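PDB 5UUS: possible sortase-like protein from Corynebacterium diphtheriae, which probably acts as a sortase, a membrane-anchored cysteine transpeptidase that cleaves sorting signals of surface proteins and works through an acyl-thioester intermediate. Local coordinates for residues A[43-48]-A[111-116]; A[85-90]-A[188-193]. One frame throughout, in Å; residues are numbered along the deposited sequence.

The two contacts illustrate how one curled sheet serves two environments. Interaction 2 pairs strands 83-88 and 188-193 in parallel near the centre of the chain, with every touching residue buried; interaction 1 pairs strands 40-45 and 109-114 antiparallel and is only partly buried. Both rest on main-chain hydrogen bonds, but their side chains differ: interaction 1 carries a charged and phenolic cluster on one face, whereas interaction 2 sets methionine, phenylalanine and valine on one face and alanine and threonine on the other. They meet in the core, where Val112 CG2 lies 3.7 Å from Met190 SD and Met44 CE 3.8 Å from Met192 SD, so the apolar face of interaction 1 packs against that of interaction 2.

Interaction 1 (A[43-48]-A[111-116])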
# COMPACT_ATOMS: atom_id res chain seq x y z
N ARG A 43 3.40 -0.03 -10.41
CA ARG A 43 3.31 -1.47 -10.42
C ARG A 43 3.55 -1.98 -9.01
O ARG A 43 4.43 -1.49 -8.32
CB ARG A 43 4.33 -2.05 -11.38
CG ARG A 43 4.26 -3.54 -11.50
CD ARG A 43 5.22 -4.03 -12.56
NE ARG A 43 4.90 -3.51 -13.89
CZ ARG A 43 5.82 -3.12 -14.77
NH1 ARG A 43 7.11 -3.16 -14.45
NH2 ARG A 43 5.44 -2.66 -15.96
N MET A 44 2.76 -2.97 -8.59
CA MET A 44 2.97 -3.53 -7.25
C MET A 44 3.29 -5.02 -7.28
O MET A 44 2.79 -5.76 -8.12
CB MET A 44 1.75 -3.29 -6.33
CG MET A 44 0.44 -3.92 -6.78
SD MET A 44 -0.88 -3.66 -5.53
CE MET A 44 -0.37 -4.78 -4.22
N TYR A 45 4.16 -5.42 -6.36
CA TYR A 45 4.58 -6.80 -6.19
C TYR A 45 4.37 -7.23 -4.73
O TYR A 45 4.63 -6.47 -3.79
CB TYR A 45 6.06 -6.99 -6.53
CG TYR A 45 6.56 -6.37 -7.81
CD1 TYR A 45 6.74 -5.00 -7.92
CD2 TYR A 45 6.93 -7.17 -8.87
CE1 TYR A 45 7.25 -4.44 -9.09
CE2 TYR A 45 7.43 -6.62 -10.05
CZ TYR A 45 7.59 -5.25 -10.15
OH TYR A 45 8.09 -4.70 -11.31
N ILE A 46 3.95 -8.48 -4.54
CA ILE A 46 3.88 -9.07 -3.21
C ILE A 46 4.66 -10.38 -3.24
O ILE A 46 4.10 -11.40 -3.64
CB ILE A 46 2.43 -9.31 -2.77
CG1 ILE A 46 1.63 -8.01 -2.86
CG2 ILE A 46 2.40 -9.92 -1.36
CD1 ILE A 46 0.21 -8.08 -2.29
N PRO A 47 5.95 -10.34 -2.86
CA PRO A 47 6.88 -11.48 -3.02
C PRO A 47 6.37 -12.73 -2.30
O PRO A 47 6.59 -13.84 -2.76
CB PRO A 47 8.18 -10.95 -2.41
CG PRO A 47 8.08 -9.45 -2.56
CD PRO A 47 6.63 -9.14 -2.33
N GLN A 48 5.66 -12.55 -1.19
CA GLN A 48 5.10 -13.68 -0.47
C GLN A 48 4.06 -14.39 -1.33
O GLN A 48 3.78 -15.56 -1.11
CB GLN A 48 4.48 -13.24 0.86
CG GLN A 48 4.28 -14.39 1.85
CD GLN A 48 5.57 -15.14 2.12
OE1 GLN A 48 6.57 -14.54 2.53
NE2 GLN A 48 5.58 -16.45 1.87
N VAL A 111 5.83 -4.29 -2.49
CA VAL A 111 6.77 -3.44 -3.21
C VAL A 111 6.05 -2.67 -4.30
O VAL A 111 5.29 -3.25 -5.07
CB VAL A 111 7.93 -4.26 -3.81
CG1 VAL A 111 8.92 -3.33 -4.50
CG2 VAL A 111 8.63 -5.07 -2.71
N VAL A 112 6.27 -1.36 -4.33
CA VAL A 112 5.60 -0.48 -5.29
C VAL A 112 6.63 0.29 -6.10
O VAL A 112 7.51 0.96 -5.58
CB VAL A 112 4.63 0.49 -4.59
CG1 VAL A 112 3.81 1.27 -5.61
CG2 VAL A 112 3.69 -0.29 -3.68
N GLU A 113 6.52 0.15 -7.41
CA GLU A 113 7.40 0.81 -8.34
C GLU A 113 6.66 1.93 -9.05
O GLU A 113 5.54 1.72 -9.55
CB GLU A 113 7.90 -0.23 -9.34
CG GLU A 113 8.82 0.26 -10.37
CD GLU A 113 9.00 -0.77 -11.48
OE1 GLU A 113 8.31 -1.84 -11.48
OE2 GLU A 113 9.83 -0.50 -12.36
N THR A 114 7.27 3.11 -9.12
CA THR A 114 6.77 4.11 -10.06
C THR A 114 7.81 4.32 -11.17
O THR A 114 8.86 3.68 -11.19
CB THR A 114 6.46 5.45 -9.37
OG1 THR A 114 7.68 6.12 -9.07
CG2 THR A 114 5.64 5.22 -8.10
N ARG A 115 7.53 5.23 -12.09
CA ARG A 115 8.54 5.53 -13.12
C ARG A 115 9.86 6.13 -12.58
O ARG A 115 10.89 6.06 -13.24
CB ARG A 115 7.92 6.44 -14.17
CG ARG A 115 6.80 5.74 -14.97
CD ARG A 115 6.17 6.74 -15.92
NE ARG A 115 5.07 6.24 -16.74
CZ ARG A 115 5.17 5.39 -17.77
NH1 ARG A 115 6.35 4.88 -18.12
NH2 ARG A 115 4.08 5.04 -18.44
N THR A 116 9.85 6.66 -11.35
CA THR A 116 11.04 7.26 -10.79
C THR A 116 11.52 6.63 -9.49
O THR A 116 12.56 7.04 -8.98
CB THR A 116 10.81 8.77 -10.50
OG1 THR A 116 9.71 8.90 -9.61
CG2 THR A 116 10.50 9.54 -11.77
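The Tyr45 ring, the Arg43 guanidinium and the Glu113 carboxylate gather on one face of the sheet. At the edge of the Tyr45 ring, in its plane, lie Val111 O and Glu113 OE1; the Tyr45 hydroxyl in turn sits at the edge of the guanidinium, in plane, whereas Glu113 OE1 meets the guanidinium obliquely. Tyr45 OH donates to Glu113 OE1 over 2.9 Å, meeting it nearly along the C-O axis, with ring and carboxylate planes only 27° apart. The guanidinium is turned 75° to the carboxylate, and its salt bridge from Arg43 NH1 to Glu113 OE1 is long, at 3.5 Å. As a facing pair on the same side of the sheet, both with CG anti to the backbone N, Arg43 and Glu113 run side by side. OE1 thus receives two partners, while OE2 pairs with Lys217. Beneath this cluster, strands 40-45 and 109-114 of the sortase beta-barrel pair antiparallel. Arg43-Glu113 and Tyr45-Val111 are hydrogen-bonded pairs, each closed by two bonds, as in Glu113 N to Arg43 O at 2.8 Å; Met44-Val112 between them is non-hydrogen-bonded. There the opposite face is apolar, and Met44 CB lies 4.4 Å from Val112 CG2, while the thioether bends away toward the interior, where Met44 touches Ile57 and Ile110. Past the end of strand 40-45, Pro47 CG approaches Val111 CG2 at 4.4 Å.

Interaction 2 (A[85-90]-A[188-193]); sequences FAVAGH and GIMTMT
Phe85, Ala86, Val87 and Ala88 pair in parallel with Met190, Thr191, Met192 and Thr193, the strand directions 11° apart, and five backbone hydrogen bonds run from Phe85 N to Ile189 O (2.7 Å) through to Gly89 N and Thr193 O (3.0 Å). On the face of Phe85, Val87, Met190 and Met192, Met190 lies alongside Phe85, pointing the same way. Its chain is fully extended, chi1 to chi3 all close to 180°, which carries CG, SD and CE in turn past one side of the ring: CG is 3.6 Å from Phe85 CD2, and CE is 3.7 Å from Phe85 CE2. The sulfur stands at the ring edge, 5.0 Å from the centroid, a Met-aromatic contact. Met190 CE also reaches Val87 CG2 at 4.1 Å, and Val87 CG2 packs against Met192 CG as well. Val112 and Tyr121 border both Phe85 and Met190. On the opposite face the groups are small: Ala86 CB meets Thr191 CB, and Ala88 CB lies 3.4 Å from Thr193 OG1. These threonine hydroxyls are engaged by other residues, Thr191 with Asn84 and His208, Thr193 with Tyr73. The strands lead to His90 and Cys195, predicted catalytic, the latter found oxidised to S-hydroxycysteine. An apolar face and a continuous run of main-chain bonds therefore probably help set the spacing of the strand ends that precede them.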
# COMPACT_ATOMS: atom_id res chain seq x y z
N PHE A 85 -1.25 6.06 1.01
CA PHE A 85 -1.37 5.72 -0.41
C PHE A 85 -2.38 4.55 -0.51
O PHE A 85 -2.05 3.43 -0.14
CB PHE A 85 0.01 5.35 -0.96
CG PHE A 85 -0.03 4.56 -2.25
CD1 PHE A 85 -0.61 5.10 -3.39
CD2 PHE A 85 0.53 3.28 -2.32
CE1 PHE A 85 -0.67 4.37 -4.59
CE2 PHE A 85 0.48 2.55 -3.51
CZ PHE A 85 -0.13 3.09 -4.64
N ALA A 86 -3.61 4.83 -0.96
CA ALA A 86 -4.71 3.85 -0.93
C ALA A 86 -5.11 3.35 -2.32
O ALA A 86 -5.22 4.13 -3.27
CB ALA A 86 -5.93 4.46 -0.23
N VAL A 87 -5.33 2.04 -2.42
CA VAL A 87 -5.79 1.44 -3.66
C VAL A 87 -6.92 0.44 -3.38
O VAL A 87 -6.99 -0.16 -2.29
CB VAL A 87 -4.65 0.70 -4.42
CG1 VAL A 87 -3.53 1.68 -4.82
CG2 VAL A 87 -4.10 -0.44 -3.59
N ALA A 88 -7.80 0.29 -4.36
CA ALA A 88 -8.89 -0.67 -4.35
C ALA A 88 -8.57 -1.74 -5.38
O ALA A 88 -7.89 -1.46 -6.36
CB ALA A 88 -10.23 0.01 -4.68
N GLY A 89 -9.10 -2.94 -5.20
CA GLY A 89 -8.93 -3.97 -6.20
C GLY A 89 -9.97 -5.05 -6.01
O GLY A 89 -10.51 -5.25 -4.91
N HIS A 90 -10.27 -5.76 -7.09
CA HIS A 90 -11.24 -6.85 -7.06
C HIS A 90 -10.67 -8.05 -6.35
O HIS A 90 -9.45 -8.24 -6.25
CB HIS A 90 -11.68 -7.21 -8.47
CG HIS A 90 -12.61 -6.21 -9.06
ND1 HIS A 90 -12.54 -5.79 -10.37
CD2 HIS A 90 -13.63 -5.51 -8.50
CE1 HIS A 90 -13.48 -4.90 -10.60
NE2 HIS A 90 -14.15 -4.70 -9.48
N GLY A 188 4.59 6.89 6.18
CA GLY A 188 3.93 6.52 4.96
C GLY A 188 3.11 5.26 5.22
O GLY A 188 3.62 4.24 5.71
N ILE A 189 1.83 5.34 4.87
CA ILE A 189 0.98 4.17 4.92
C ILE A 189 0.55 3.77 3.52
O ILE A 189 0.31 4.63 2.67
CB ILE A 189 -0.26 4.45 5.78
CG1 ILE A 189 0.19 4.63 7.23
CG2 ILE A 189 -1.27 3.26 5.69
CD1 ILE A 189 0.56 3.33 7.91
N MET A 190 0.45 2.46 3.26
CA MET A 190 -0.23 2.00 2.07
C MET A 190 -1.49 1.21 2.49
O MET A 190 -1.44 0.36 3.40
CB MET A 190 0.67 1.13 1.19
CG MET A 190 -0.06 0.56 -0.04
SD MET A 190 1.01 -0.45 -1.10
CE MET A 190 -0.17 -0.95 -2.37
N THR A 191 -2.61 1.50 1.84
CA THR A 191 -3.87 0.83 2.17
C THR A 191 -4.40 0.08 0.95
O THR A 191 -4.45 0.64 -0.14
CB THR A 191 -4.93 1.84 2.67
OG1 THR A 191 -4.42 2.50 3.84
CG2 THR A 191 -6.27 1.14 2.97
N MET A 192 -4.78 -1.18 1.14
CA MET A 192 -5.48 -1.95 0.11
C MET A 192 -6.90 -2.28 0.57
O MET A 192 -7.09 -2.75 1.69
CB MET A 192 -4.70 -3.24 -0.20
CG MET A 192 -3.31 -2.97 -0.79
SD MET A 192 -2.23 -4.41 -0.89
CE MET A 192 -1.80 -4.60 0.84
N THR A 193 -7.89 -2.01 -0.29
CA THR A 193 -9.29 -2.29 0.01
C THR A 193 -9.87 -3.26 -1.03
O THR A 193 -9.55 -3.18 -2.22
CB THR A 193 -10.14 -0.99 0.04
OG1 THR A 193 -10.45 -0.57 -1.29
CG2 THR A 193 -9.39 0.17 0.80